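Arginase (RocF) (Helicobacter pylori, PDB 4G3H) probably hydrolyses L-arginine to L-ornithine and urea at a site that holds two manganese ions in each subunit. Local coordinates at residues A[247-252]-A[286-291]; A[254-259]-A[295-300]; A[77-82]-A[102-107]. All coordinates share one frame; numbering follows the deposited sequence.

Interaction 1. Residues A[247-252]-A[286-291]; sequences GVRENN and VSIKHN
R249 reaches I288 because its CG lies beside its own backbone N (chi1 -61°) and its chain then bends at chi3 (-86°), which carries the guanidinium out to the neighbouring loop, while I288 holds CG1 between its N and its carbonyl carbon (chi1 62°) and presents both CG2 and CD1 to the arginine. The touch is one of methyls against nitrogens: I288 CG2 lies 3.7 Å from R249 NH2, and I288 CD1 is 3.8 Å from R249 NH1. The two side chains cross obliquely, and the direct touch is van der Waals contact of methyls with the guanidinium, with no hydrogen bond between the two side chains. A water adds a polar link nearer the backbone, donating to V286 O at 2.7 Å and accepting a weak bond from R249 NE at 3.1 Å. R249 NH1 is hydrogen-bonded to the backbone O of G240, outside both segments, which helps hold the guanidinium in place. At the start of 247-252, G247 N comes within 4.3 Å of V286 CG2, a looser touch. Within 286-291, S287 OG accepts from K289 N at 3.1 Å in an ST turn, which shapes the backbone around I288; the same hydroxyl is also bonded to T244 and E294. Close by, E250 OE2 bonds to NE2 of H118, a manganese ligand, and so acts in its second shell. This is a surface contact between two loops that follow strands 228-234 and 274-280, at the C-terminal ends of the parallel strands, where the arginase fold builds its binuclear manganese site.

Interaction 2. Residues A[254-259]-A[295-300]; sequences LSFDEL and EKQVLE
Segment 254-259 turns from loop into the first turn of helix 256-269 and faces a stretch of helix 293-309, the two backbones coming nearest at F256 and Q297, whose CA atoms are 7.5 Å apart. Both helices belong to the alpha/beta/alpha arginase fold, and here an aromatic ring from one lies against the aliphatic stem of a glutamine from the other. With CG anti to the backbone N (chi1 174°), F256 sends its ring across to Q297. Q297 CG sits over the ring centre, 3.9 Å from the F256 centroid and almost on the ring normal, a CH-pi contact. The extended glutamine chain continues across this face toward the root of the ring, where NE2 comes 3.4 Å from F256 CG; the amide and ring planes are 43° apart, so the amide is tilted and not stacked. On one flank of the ring, F256 CE1 lies 3.4 Å from the backbone O of Q297. Beyond the contact, F256 also packs on I301, and Q297 touches F243. The start of helix 256-269 is secured by a capping box: E258 N donates to S255 OG at 3.0 Å, and S255 N returns a bond to E258 OE2 at 2.8 Å, on the anti side and well out of the plane of a carboxylate whose OE1 forms a salt bridge with R209. E300, one turn after Q297, approaches the ring from its edge with its carboxylate turned 77° from the ring plane, and its OE1 stops 3.4 Å from F256 CZ.

Interaction 3. Residues A[77-82]-A[102-107]; sequences VFEKKE and RSVHKD
A small apolar contact joins the C-terminal ends of two neighbouring helices, 59-78 and 94-104, where V104 touches F78 and E79; it is partly buried and lies away from the manganese site. V104 is directed at the other segment, and both its methyls make contact. Its CG2 is 3.8 Å from F78 CB and equally far, 3.8 Å, from E79 CG, so this one methyl lies against the roots of two successive side chains. The other methyl, CG1, is 3.8 Å from the carbonyl oxygen of F78 and also covers one face of the H105 ring within its own segment. With CG placed beside its backbone N (chi1 -67°), F78 turns its ring away from V104, and the ring instead packs edge-to-face with F101 and touches P84 and I86 of the strand that follows. The E79 chain extends beyond CG, and only its aliphatic part meets the valine. A water then bridges the two segments: it donates to F78 O at 2.8 Å and is bonded to H105 NE2 at 2.6 Å, which gives the F78 carbonyl a polar partner. H105, the first residue to leave helical geometry after 94-104, is also edge-to-face with F101. Helix 59-78 leads into strand 84-87, and helix 94-104 into strand 110-115, so the contact pairs two helix-to-strand turns of the parallel alpha/beta sandwich of arginases, on the side where its strands begin.

How the interactions relate
From the N terminus, interaction 3 comes first: it closes a short loop from the end of helix 59-78, through strand 84-87, to the end of helix 94-104. The other two contacts lie much later and in series with it. Interaction 1 opens at 247-252 and interaction 2 at 254-259; strand 274-280 follows, after which interaction 1 closes at 286-291 and interaction 2 at 295-300, so these two cross. Their centres are about 13 Å apart; interaction 1 joins the loops after strands 228-234 and 274-280, and interaction 2 the helices those loops enter. Interaction 3 lies on the opposite side of the chain's centre, its centre about 35 Å from that of interaction 1 and about 29 Å from that of interaction 2.

Interaction 1. Residues A[247-252]-A[286-291]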
ATOM      1  N   GLY A 247      -6.431  12.228  -2.626  1.00 27.43           N
ATOM      2  CA  GLY A 247      -7.609  12.537  -1.835  1.00 29.56           C
ATOM      3  C   GLY A 247      -7.467  13.237  -0.497  1.00 32.01           C
ATOM      4  O   GLY A 247      -8.281  14.099  -0.166  1.00 34.23           O
ATOM      5  N   VAL A 248      -6.459  12.871   0.288  1.00 30.75           N
ATOM      6  CA  VAL A 248      -6.269  13.488   1.596  1.00 30.48           C
ATOM      7  C   VAL A 248      -4.871  14.070   1.719  1.00 30.18           C
ATOM      8  O   VAL A 248      -3.952  13.412   2.198  1.00 31.49           O
ATOM      9  CB  VAL A 248      -6.500  12.458   2.731  1.00 31.63           C
ATOM     10  CG1 VAL A 248      -6.390  13.137   4.089  1.00 31.19           C
ATOM     11  CG2 VAL A 248      -7.874  11.809   2.568  1.00 28.83           C
ATOM     12  N   ARG A 249      -4.724  15.313   1.276  1.00 29.82           N
ATOM     13  CA  ARG A 249      -3.447  16.014   1.314  1.00 28.67           C
ATOM     14  C   ARG A 249      -3.089  16.485   2.718  1.00 27.93           C
ATOM     15  O   ARG A 249      -3.922  17.028   3.435  1.00 27.67           O
ATOM     16  CB  ARG A 249      -3.484  17.216   0.377  1.00 32.39           C
ATOM     17  CG  ARG A 249      -3.727  16.866  -1.075  1.00 34.87           C
ATOM     18  CD  ARG A 249      -3.459  18.075  -1.947  1.00 40.31           C
ATOM     19  NE  ARG A 249      -4.613  18.955  -2.069  1.00 44.31           N
ATOM     20  CZ  ARG A 249      -4.537  20.270  -2.251  1.00 44.16           C
ATOM     21  NH1 ARG A 249      -3.359  20.876  -2.321  1.00 43.04           N
ATOM     22  NH2 ARG A 249      -5.648  20.977  -2.390  1.00 46.14           N
ATOM     23  N   GLU A 250      -1.834  16.277   3.102  1.00 26.31           N
ATOM     24  CA  GLU A 250      -1.361  16.678   4.414  1.00 26.53           C
ATOM     25  C   GLU A 250      -0.108  17.531   4.256  1.00 27.90           C
ATOM     26  O   GLU A 250       0.821  17.165   3.524  1.00 25.10           O
ATOM     27  CB  GLU A 250      -1.059  15.435   5.258  1.00 24.23           C
ATOM     28  CG  GLU A 250      -2.240  14.484   5.382  1.00 26.33           C
ATOM     29  CD  GLU A 250      -3.315  14.995   6.326  1.00 30.97           C
ATOM     30  OE1 GLU A 250      -3.296  16.200   6.663  1.00 29.05           O
ATOM     31  OE2 GLU A 250      -4.186  14.191   6.729  1.00 32.58           O
ATOM     32  N   ASN A 251      -0.091  18.675   4.934  1.00 29.76           N
ATOM     33  CA  ASN A 251       1.050  19.581   4.873  1.00 31.14           C
ATOM     34  C   ASN A 251       2.242  19.008   5.624  1.00 30.72           C
ATOM     35  O   ASN A 251       2.109  18.035   6.370  1.00 29.86           O
ATOM     36  CB  ASN A 251       0.673  20.943   5.469  1.00 42.95           C
ATOM     37  CG  ASN A 251      -0.280  21.724   4.578  1.00 45.35           C
ATOM     38  OD1 ASN A 251      -0.996  22.610   5.041  1.00 48.05           O
ATOM     39  ND2 ASN A 251      -0.283  21.402   3.289  1.00 46.61           N
ATOM     40  N   ASN A 252       3.406  19.613   5.414  1.00 29.85           N
ATOM     41  CA  ASN A 252       4.635  19.186   6.067  1.00 30.31           C
ATOM     42  C   ASN A 252       5.057  17.786   5.628  1.00 29.79           C
ATOM     43  O   ASN A 252       5.458  16.951   6.444  1.00 29.00           O
ATOM     44  CB  ASN A 252       4.452  19.250   7.585  1.00 39.66           C
ATOM     45  CG  ASN A 252       4.007  20.629   8.054  1.00 42.83           C
ATOM     46  OD1 ASN A 252       3.048  20.762   8.817  1.00 45.77           O
ATOM     47  ND2 ASN A 252       4.704  21.664   7.594  1.00 42.96           N
ATOM     48  N   VAL A 286      -8.847  15.450  -8.411  1.00 34.28           N
ATOM     49  CA  VAL A 286      -8.864  16.467  -7.362  1.00 32.82           C
ATOM     50  C   VAL A 286      -7.664  17.408  -7.430  1.00 33.04           C
ATOM     51  O   VAL A 286      -7.494  18.271  -6.570  1.00 33.68           O
ATOM     52  CB  VAL A 286      -8.918  15.841  -5.938  1.00 24.45           C
ATOM     53  CG1 VAL A 286     -10.228  15.098  -5.752  1.00 21.95           C
ATOM     54  CG2 VAL A 286      -7.727  14.906  -5.718  1.00 22.43           C
ATOM     55  N   SER A 287      -6.830  17.252  -8.450  1.00 28.74           N
ATOM     56  CA  SER A 287      -5.663  18.122  -8.576  1.00 31.32           C
ATOM     57  C   SER A 287      -6.084  19.572  -8.778  1.00 34.22           C
ATOM     58  O   SER A 287      -7.067  19.852  -9.464  1.00 33.76           O
ATOM     59  CB  SER A 287      -4.789  17.691  -9.746  1.00 26.96           C
ATOM     60  OG  SER A 287      -3.783  18.659  -9.979  1.00 25.17           O
ATOM     61  N   ILE A 288      -5.338  20.491  -8.174  1.00 48.58           N
ATOM     62  CA  ILE A 288      -5.640  21.911  -8.296  1.00 51.81           C
ATOM     63  C   ILE A 288      -4.759  22.549  -9.362  1.00 54.22           C
ATOM     64  O   ILE A 288      -4.815  23.753  -9.586  1.00 56.68           O
ATOM     65  CB  ILE A 288      -5.422  22.657  -6.963  1.00 40.37           C
ATOM     66  CG1 ILE A 288      -3.955  22.564  -6.543  1.00 41.68           C
ATOM     67  CG2 ILE A 288      -6.311  22.062  -5.889  1.00 40.66           C
ATOM     68  CD1 ILE A 288      -3.651  23.261  -5.235  1.00 43.24           C
ATOM     69  N   LYS A 289      -3.939  21.735 -10.017  1.00 40.85           N
ATOM     70  CA  LYS A 289      -3.059  22.240 -11.060  1.00 42.55           C
ATOM     71  C   LYS A 289      -3.659  21.964 -12.429  1.00 43.96           C
ATOM     72  O   LYS A 289      -4.576  21.159 -12.566  1.00 42.86           O
ATOM     73  CB  LYS A 289      -1.680  21.594 -10.946  1.00 57.44           C
ATOM     74  CG  LYS A 289      -0.992  21.878  -9.623  1.00 58.04           C
ATOM     75  CD  LYS A 289       0.374  21.229  -9.552  1.00 60.06           C
ATOM     76  CE  LYS A 289       1.007  21.462  -8.193  1.00 61.03           C
ATOM     77  NZ  LYS A 289       2.334  20.807  -8.092  1.00 61.24           N
ATOM     78  N   HIS A 290      -3.147  22.643 -13.444  1.00 55.75           N
ATOM     79  CA  HIS A 290      -3.657  22.455 -14.790  1.00 58.59           C
ATOM     80  C   HIS A 290      -2.515  22.160 -15.746  1.00 58.58           C
ATOM     81  O   HIS A 290      -2.249  22.916 -16.682  1.00 59.78           O
ATOM     82  CB  HIS A 290      -4.431  23.697 -15.232  1.00 82.18           C
ATOM     83  CG  HIS A 290      -5.606  24.013 -14.359  1.00 86.33           C
ATOM     84  ND1 HIS A 290      -6.634  23.121 -14.145  1.00 88.70           N
ATOM     85  CD2 HIS A 290      -5.909  25.117 -13.636  1.00 88.32           C
ATOM     86  CE1 HIS A 290      -7.522  23.663 -13.329  1.00 89.22           C
ATOM     87  NE2 HIS A 290      -7.105  24.873 -13.005  1.00 89.10           N
ATOM     88  N   ASN A 291      -1.833  21.052 -15.484  1.00 46.29           N
ATOM     89  CA  ASN A 291      -0.717  20.614 -16.303  1.00 43.98           C
ATOM     90  C   ASN A 291      -0.430  19.129 -16.092  1.00 42.29           C
ATOM     91  O   ASN A 291      -1.137  18.441 -15.355  1.00 41.26           O
ATOM     92  CB  ASN A 291       0.539  21.430 -15.991  1.00 60.17           C
ATOM     93  CG  ASN A 291       0.921  21.373 -14.528  1.00 60.78           C
ATOM     94  OD1 ASN A 291       0.619  20.403 -13.834  1.00 61.11           O
ATOM     95  ND2 ASN A 291       1.604  22.407 -14.054  1.00 60.14           N
TER
HETATM   96  O   HOH W   1      -7.090  18.647  -3.911  1.00 33.32           O

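Interaction 2. Residues A[254-259]-A[295-300]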
ATOM      1  N   LEU A 254       7.020  15.212   2.384  1.00 25.13           N
ATOM      2  CA  LEU A 254       8.276  15.119   1.658  1.00 25.28           C
ATOM      3  C   LEU A 254       8.164  15.799   0.308  1.00 24.72           C
ATOM      4  O   LEU A 254       7.068  15.987  -0.219  1.00 25.24           O
ATOM      5  CB  LEU A 254       8.658  13.655   1.420  1.00 18.72           C
ATOM      6  CG  LEU A 254       9.038  12.796   2.619  1.00 18.84           C
ATOM      7  CD1 LEU A 254       9.283  11.375   2.127  1.00 20.53           C
ATOM      8  CD2 LEU A 254      10.285  13.359   3.304  1.00 15.32           C
ATOM      9  N   SER A 255       9.316  16.163  -0.240  1.00 22.33           N
ATOM     10  CA  SER A 255       9.383  16.774  -1.556  1.00 21.62           C
ATOM     11  C   SER A 255       9.444  15.595  -2.520  1.00 21.43           C
ATOM     12  O   SER A 255       9.728  14.470  -2.114  1.00 19.57           O
ATOM     13  CB  SER A 255      10.659  17.585  -1.701  1.00 21.77           C
ATOM     14  OG  SER A 255      11.786  16.721  -1.744  1.00 22.01           O
ATOM     15  N   PHE A 256       9.188  15.853  -3.794  1.00 24.21           N
ATOM     16  CA  PHE A 256       9.238  14.810  -4.806  1.00 22.33           C
ATOM     17  C   PHE A 256      10.618  14.135  -4.823  1.00 24.17           C
ATOM     18  O   PHE A 256      10.715  12.907  -4.877  1.00 23.94           O
ATOM     19  CB  PHE A 256       8.916  15.426  -6.170  1.00 24.14           C
ATOM     20  CG  PHE A 256       9.074  14.480  -7.326  1.00 25.10           C
ATOM     21  CD1 PHE A 256       8.406  13.263  -7.348  1.00 24.64           C
ATOM     22  CD2 PHE A 256       9.867  14.832  -8.417  1.00 24.84           C
ATOM     23  CE1 PHE A 256       8.522  12.407  -8.440  1.00 27.00           C
ATOM     24  CE2 PHE A 256       9.992  13.986  -9.515  1.00 24.58           C
ATOM     25  CZ  PHE A 256       9.318  12.770  -9.530  1.00 24.94           C
ATOM     26  N   ASP A 257      11.684  14.931  -4.761  1.00 21.22           N
ATOM     27  CA  ASP A 257      13.049  14.387  -4.778  1.00 21.21           C
ATOM     28  C   ASP A 257      13.403  13.610  -3.513  1.00 20.05           C
ATOM     29  O   ASP A 257      14.159  12.631  -3.564  1.00 17.40           O
ATOM     30  CB  ASP A 257      14.070  15.506  -4.993  1.00 35.85           C
ATOM     31  CG  ASP A 257      14.078  16.015  -6.420  1.00 40.06           C
ATOM     32  OD1 ASP A 257      14.268  15.192  -7.340  1.00 43.49           O
ATOM     33  OD2 ASP A 257      13.898  17.231  -6.625  1.00 44.00           O
ATOM     34  N   GLU A 258      12.866  14.044  -2.379  1.00 19.84           N
ATOM     35  CA  GLU A 258      13.119  13.348  -1.131  1.00 22.21           C
ATOM     36  C   GLU A 258      12.523  11.939  -1.216  1.00 22.27           C
ATOM     37  O   GLU A 258      13.183  10.961  -0.854  1.00 21.55           O
ATOM     38  CB  GLU A 258      12.519  14.132   0.043  1.00 21.61           C
ATOM     39  CG  GLU A 258      13.448  15.218   0.564  1.00 25.58           C
ATOM     40  CD  GLU A 258      12.758  16.223   1.474  1.00 27.14           C
ATOM     41  OE1 GLU A 258      13.475  17.019   2.117  1.00 28.12           O
ATOM     42  OE2 GLU A 258      11.509  16.224   1.543  1.00 27.36           O
ATOM     43  N   LEU A 259      11.286  11.838  -1.708  1.00 20.29           N
ATOM     44  CA  LEU A 259      10.620  10.539  -1.854  1.00 21.50           C
ATOM     45  C   LEU A 259      11.422   9.647  -2.794  1.00 21.97           C
ATOM     46  O   LEU A 259      11.642   8.472  -2.502  1.00 22.93           O
ATOM     47  CB  LEU A 259       9.183  10.704  -2.391  1.00 17.56           C
ATOM     48  CG  LEU A 259       8.434   9.403  -2.750  1.00 17.65           C
ATOM     49  CD1 LEU A 259       8.377   8.481  -1.542  1.00 18.28           C
ATOM     50  CD2 LEU A 259       7.038   9.710  -3.221  1.00 14.90           C
ATOM     51  N   GLU A 295       1.174  14.039 -12.903  1.00 22.85           N
ATOM     52  CA  GLU A 295       1.103  12.731 -13.520  1.00 23.50           C
ATOM     53  C   GLU A 295       2.515  12.277 -13.879  1.00 22.55           C
ATOM     54  O   GLU A 295       2.882  11.112 -13.670  1.00 19.29           O
ATOM     55  CB  GLU A 295       0.215  12.764 -14.763  1.00 37.14           C
ATOM     56  CG  GLU A 295       0.074  11.402 -15.414  1.00 40.90           C
ATOM     57  CD  GLU A 295      -1.025  11.357 -16.443  1.00 44.73           C
ATOM     58  OE1 GLU A 295      -2.205  11.493 -16.055  1.00 49.46           O
ATOM     59  OE2 GLU A 295      -0.710  11.188 -17.638  1.00 46.29           O
ATOM     60  N   LYS A 296       3.312  13.200 -14.409  1.00 23.71           N
ATOM     61  CA  LYS A 296       4.684  12.884 -14.775  1.00 25.68           C
ATOM     62  C   LYS A 296       5.481  12.435 -13.549  1.00 23.85           C
ATOM     63  O   LYS A 296       6.312  11.533 -13.633  1.00 23.56           O
ATOM     64  CB  LYS A 296       5.369  14.093 -15.426  1.00 52.74           C
ATOM     65  CG  LYS A 296       4.868  14.408 -16.832  1.00 60.40           C
ATOM     66  CD  LYS A 296       5.821  15.334 -17.589  1.00 63.94           C
ATOM     67  CE  LYS A 296       5.832  16.747 -17.020  1.00 67.35           C
ATOM     68  NZ  LYS A 296       4.540  17.458 -17.250  1.00 68.51           N
ATOM     69  N   GLN A 297       5.226  13.063 -12.409  1.00 25.42           N
ATOM     70  CA  GLN A 297       5.939  12.695 -11.194  1.00 25.71           C
ATOM     71  C   GLN A 297       5.612  11.266 -10.764  1.00 24.67           C
ATOM     72  O   GLN A 297       6.510  10.500 -10.410  1.00 23.76           O
ATOM     73  CB  GLN A 297       5.615  13.683 -10.071  1.00 25.16           C
ATOM     74  CG  GLN A 297       6.184  15.068 -10.333  1.00 26.45           C
ATOM     75  CD  GLN A 297       5.901  16.047  -9.213  1.00 25.83           C
ATOM     76  OE1 GLN A 297       4.759  16.208  -8.793  1.00 26.41           O
ATOM     77  NE2 GLN A 297       6.942  16.717  -8.735  1.00 25.56           N
ATOM     78  N   VAL A 298       4.331  10.911 -10.806  1.00 21.71           N
ATOM     79  CA  VAL A 298       3.895   9.570 -10.435  1.00 21.40           C
ATOM     80  C   VAL A 298       4.532   8.563 -11.401  1.00 21.61           C
ATOM     81  O   VAL A 298       5.108   7.551 -10.983  1.00 21.07           O
ATOM     82  CB  VAL A 298       2.346   9.466 -10.483  1.00 22.44           C
ATOM     83  CG1 VAL A 298       1.892   8.041 -10.191  1.00 21.70           C
ATOM     84  CG2 VAL A 298       1.735  10.418  -9.459  1.00 19.31           C
ATOM     85  N   LEU A 299       4.445   8.854 -12.696  1.00 20.64           N
ATOM     86  CA  LEU A 299       5.031   7.980 -13.700  1.00 20.07           C
ATOM     87  C   LEU A 299       6.530   7.807 -13.457  1.00 19.46           C
ATOM     88  O   LEU A 299       7.084   6.742 -13.712  1.00 19.25           O
ATOM     89  CB  LEU A 299       4.764   8.534 -15.104  1.00 21.77           C
ATOM     90  CG  LEU A 299       3.335   8.260 -15.591  1.00 22.13           C
ATOM     91  CD1 LEU A 299       3.082   8.943 -16.922  1.00 21.99           C
ATOM     92  CD2 LEU A 299       3.136   6.760 -15.715  1.00 19.38           C
ATOM     93  N   GLU A 300       7.182   8.850 -12.960  1.00 18.03           N
ATOM     94  CA  GLU A 300       8.608   8.771 -12.660  1.00 19.60           C
ATOM     95  C   GLU A 300       8.833   7.879 -11.440  1.00 17.70           C
ATOM     96  O   GLU A 300       9.802   7.125 -11.387  1.00 18.66           O
ATOM     97  CB  GLU A 300       9.182  10.168 -12.420  1.00 34.88           C
ATOM     98  CG  GLU A 300       9.348  10.975 -13.703  1.00 40.01           C
ATOM     99  CD  GLU A 300       9.789  12.406 -13.454  1.00 44.35           C
ATOM    100  OE1 GLU A 300      10.736  12.613 -12.665  1.00 48.85           O
ATOM    101  OE2 GLU A 300       9.194  13.321 -14.059  1.00 47.69           O
TER

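Interaction 3. Residues A[77-82]-A[102-107]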
ATOM      1  N   VAL A  77      -1.869 -14.075  -8.136  1.00 25.97           N
ATOM      2  CA  VAL A  77      -0.786 -13.185  -8.537  1.00 23.61           C
ATOM      3  C   VAL A  77       0.466 -13.442  -7.700  1.00 24.64           C
ATOM      4  O   VAL A  77       1.556 -13.629  -8.237  1.00 23.72           O
ATOM      5  CB  VAL A  77      -1.193 -11.693  -8.381  1.00 20.43           C
ATOM      6  CG1 VAL A  77       0.028 -10.793  -8.588  1.00 18.97           C
ATOM      7  CG2 VAL A  77      -2.293 -11.344  -9.382  1.00 14.17           C
ATOM      8  N   PHE A  78       0.308 -13.471  -6.380  1.00 25.42           N
ATOM      9  CA  PHE A  78       1.455 -13.667  -5.503  1.00 27.19           C
ATOM     10  C   PHE A  78       2.093 -15.051  -5.580  1.00 30.49           C
ATOM     11  O   PHE A  78       3.210 -15.249  -5.099  1.00 28.15           O
ATOM     12  CB  PHE A  78       1.072 -13.340  -4.059  1.00 23.07           C
ATOM     13  CG  PHE A  78       0.771 -11.882  -3.828  1.00 21.42           C
ATOM     14  CD1 PHE A  78       1.633 -10.893  -4.304  1.00 18.16           C
ATOM     15  CD2 PHE A  78      -0.363 -11.497  -3.117  1.00 16.92           C
ATOM     16  CE1 PHE A  78       1.368  -9.533  -4.074  1.00 19.57           C
ATOM     17  CE2 PHE A  78      -0.635 -10.141  -2.881  1.00 19.40           C
ATOM     18  CZ  PHE A  78       0.234  -9.158  -3.362  1.00 17.41           C
ATOM     19  N   GLU A  79       1.394 -16.004  -6.189  1.00 40.41           N
ATOM     20  CA  GLU A  79       1.925 -17.354  -6.322  1.00 45.02           C
ATOM     21  C   GLU A  79       2.886 -17.478  -7.503  1.00 47.82           C
ATOM     22  O   GLU A  79       3.648 -18.438  -7.588  1.00 48.69           O
ATOM     23  CB  GLU A  79       0.783 -18.363  -6.453  1.00 54.34           C
ATOM     24  CG  GLU A  79       0.061 -18.618  -5.135  1.00 58.21           C
ATOM     25  CD  GLU A  79      -1.162 -19.498  -5.287  1.00 60.68           C
ATOM     26  OE1 GLU A  79      -1.785 -19.831  -4.254  1.00 62.05           O
ATOM     27  OE2 GLU A  79      -1.507 -19.855  -6.433  1.00 63.44           O
ATOM     28  N   LYS A  80       2.847 -16.506  -8.411  1.00 36.70           N
ATOM     29  CA  LYS A  80       3.746 -16.506  -9.565  1.00 38.55           C
ATOM     30  C   LYS A  80       5.107 -16.011  -9.084  1.00 39.13           C
ATOM     31  O   LYS A  80       5.194 -15.317  -8.071  1.00 37.10           O
ATOM     32  CB  LYS A  80       3.227 -15.572 -10.661  1.00 56.03           C
ATOM     33  CG  LYS A  80       1.844 -15.911 -11.178  1.00 59.98           C
ATOM     34  CD  LYS A  80       1.485 -15.059 -12.389  1.00 62.92           C
ATOM     35  CE  LYS A  80       2.418 -15.345 -13.561  1.00 65.15           C
ATOM     36  NZ  LYS A  80       2.081 -14.568 -14.787  1.00 65.11           N
ATOM     37  N   LYS A  81       6.164 -16.355  -9.810  1.00 53.10           N
ATOM     38  CA  LYS A  81       7.516 -15.947  -9.430  1.00 55.14           C
ATOM     39  C   LYS A  81       7.803 -14.490  -9.795  1.00 51.81           C
ATOM     40  O   LYS A  81       8.614 -13.822  -9.157  1.00 51.92           O
ATOM     41  CB  LYS A  81       8.544 -16.846 -10.123  1.00 94.94           C
ATOM     42  CG  LYS A  81       8.236 -18.335 -10.048  1.00103.38           C
ATOM     43  CD  LYS A  81       8.189 -18.835  -8.614  1.00108.82           C
ATOM     44  CE  LYS A  81       7.909 -20.328  -8.568  1.00111.29           C
ATOM     45  NZ  LYS A  81       6.631 -20.669  -9.251  1.00113.29           N
ATOM     46  N   GLU A  82       7.121 -14.010 -10.825  1.00 42.64           N
ATOM     47  CA  GLU A  82       7.293 -12.655 -11.325  1.00 37.55           C
ATOM     48  C   GLU A  82       6.961 -11.561 -10.303  1.00 33.24           C
ATOM     49  O   GLU A  82       5.974 -11.660  -9.575  1.00 31.71           O
ATOM     50  CB  GLU A  82       6.440 -12.493 -12.580  1.00 43.72           C
ATOM     51  CG  GLU A  82       7.015 -11.531 -13.590  1.00 47.19           C
ATOM     52  CD  GLU A  82       6.627 -11.897 -15.002  1.00 47.64           C
ATOM     53  OE1 GLU A  82       6.906 -11.102 -15.924  1.00 48.52           O
ATOM     54  OE2 GLU A  82       6.050 -12.989 -15.185  1.00 47.68           O
ATOM     55  N   ARG A 102      -0.006 -12.657   2.774  1.00 27.62           N
ATOM     56  CA  ARG A 102       0.288 -13.437   3.974  1.00 29.59           C
ATOM     57  C   ARG A 102      -0.125 -14.891   3.751  1.00 30.97           C
ATOM     58  O   ARG A 102       0.572 -15.812   4.166  1.00 32.18           O
ATOM     59  CB  ARG A 102      -0.490 -12.891   5.174  1.00 26.66           C
ATOM     60  CG  ARG A 102      -0.195 -11.449   5.526  1.00 28.28           C
ATOM     61  CD  ARG A 102      -1.166 -10.944   6.590  1.00 30.02           C
ATOM     62  NE  ARG A 102      -0.962 -11.600   7.881  1.00 31.13           N
ATOM     63  CZ  ARG A 102      -1.713 -11.377   8.957  1.00 31.05           C
ATOM     64  NH1 ARG A 102      -2.724 -10.517   8.897  1.00 30.04           N
ATOM     65  NH2 ARG A 102      -1.444 -12.003  10.097  1.00 28.22           N
ATOM     66  N   SER A 103      -1.265 -15.085   3.098  1.00 30.14           N
ATOM     67  CA  SER A 103      -1.777 -16.419   2.827  1.00 32.48           C
ATOM     68  C   SER A 103      -0.818 -17.235   1.969  1.00 32.99           C
ATOM     69  O   SER A 103      -0.584 -18.407   2.248  1.00 34.91           O
ATOM     70  CB  SER A 103      -3.144 -16.331   2.143  1.00 34.48           C
ATOM     71  OG  SER A 103      -3.735 -17.614   2.048  1.00 37.81           O
ATOM     72  N   VAL A 104      -0.269 -16.620   0.926  1.00 28.67           N
ATOM     73  CA  VAL A 104       0.680 -17.310   0.054  1.00 30.37           C
ATOM     74  C   VAL A 104       1.998 -17.607   0.781  1.00 33.17           C
ATOM     75  O   VAL A 104       2.610 -18.652   0.565  1.00 34.32           O
ATOM     76  CB  VAL A 104       0.997 -16.476  -1.213  1.00 29.29           C
ATOM     77  CG1 VAL A 104       2.113 -17.138  -2.012  1.00 26.33           C
ATOM     78  CG2 VAL A 104      -0.252 -16.351  -2.076  1.00 26.72           C
ATOM     79  N   HIS A 105       2.431 -16.687   1.637  1.00 38.95           N
ATOM     80  CA  HIS A 105       3.676 -16.852   2.390  1.00 41.17           C
ATOM     81  C   HIS A 105       3.341 -17.143   3.849  1.00 44.20           C
ATOM     82  O   HIS A 105       3.871 -16.498   4.753  1.00 44.75           O
ATOM     83  CB  HIS A 105       4.504 -15.570   2.313  1.00 38.01           C
ATOM     84  CG  HIS A 105       4.820 -15.132   0.917  1.00 37.55           C
ATOM     85  ND1 HIS A 105       5.705 -15.809   0.105  1.00 37.13           N
ATOM     86  CD2 HIS A 105       4.375 -14.078   0.191  1.00 37.35           C
ATOM     87  CE1 HIS A 105       5.793 -15.190  -1.059  1.00 36.62           C
ATOM     88  NE2 HIS A 105       4.997 -14.137  -1.033  1.00 36.54           N
ATOM     89  N   LYS A 106       2.466 -18.123   4.067  1.00 45.19           N
ATOM     90  CA  LYS A 106       2.006 -18.490   5.404  1.00 47.56           C
ATOM     91  C   LYS A 106       3.047 -18.836   6.460  1.00 47.27           C
ATOM     92  O   LYS A 106       2.815 -18.607   7.646  1.00 48.33           O
ATOM     93  CB  LYS A 106       0.984 -19.626   5.304  1.00 72.53           C
ATOM     94  CG  LYS A 106       1.367 -20.746   4.356  1.00 77.61           C
ATOM     95  CD  LYS A 106       0.204 -21.709   4.177  1.00 81.45           C
ATOM     96  CE  LYS A 106       0.508 -22.765   3.128  1.00 83.46           C
ATOM     97  NZ  LYS A 106       1.673 -23.609   3.504  1.00 83.90           N
ATOM     98  N   ASP A 107       4.188 -19.375   6.051  1.00 44.76           N
ATOM     99  CA  ASP A 107       5.224 -19.738   7.015  1.00 46.30           C
ATOM    100  C   ASP A 107       6.409 -18.779   7.012  1.00 44.93           C
ATOM    101  O   ASP A 107       7.513 -19.147   7.410  1.00 46.19           O
ATOM    102  CB  ASP A 107       5.725 -21.156   6.740  1.00 75.00           C
ATOM    103  CG  ASP A 107       6.293 -21.311   5.344  1.00 79.81           C
ATOM    104  OD1 ASP A 107       6.800 -22.408   5.029  1.00 82.60           O
ATOM    105  OD2 ASP A 107       6.230 -20.337   4.562  1.00 82.45           O
TER
HETATM  106  O   HOH W   2       4.595 -13.349  -3.492  1.00 40.88           O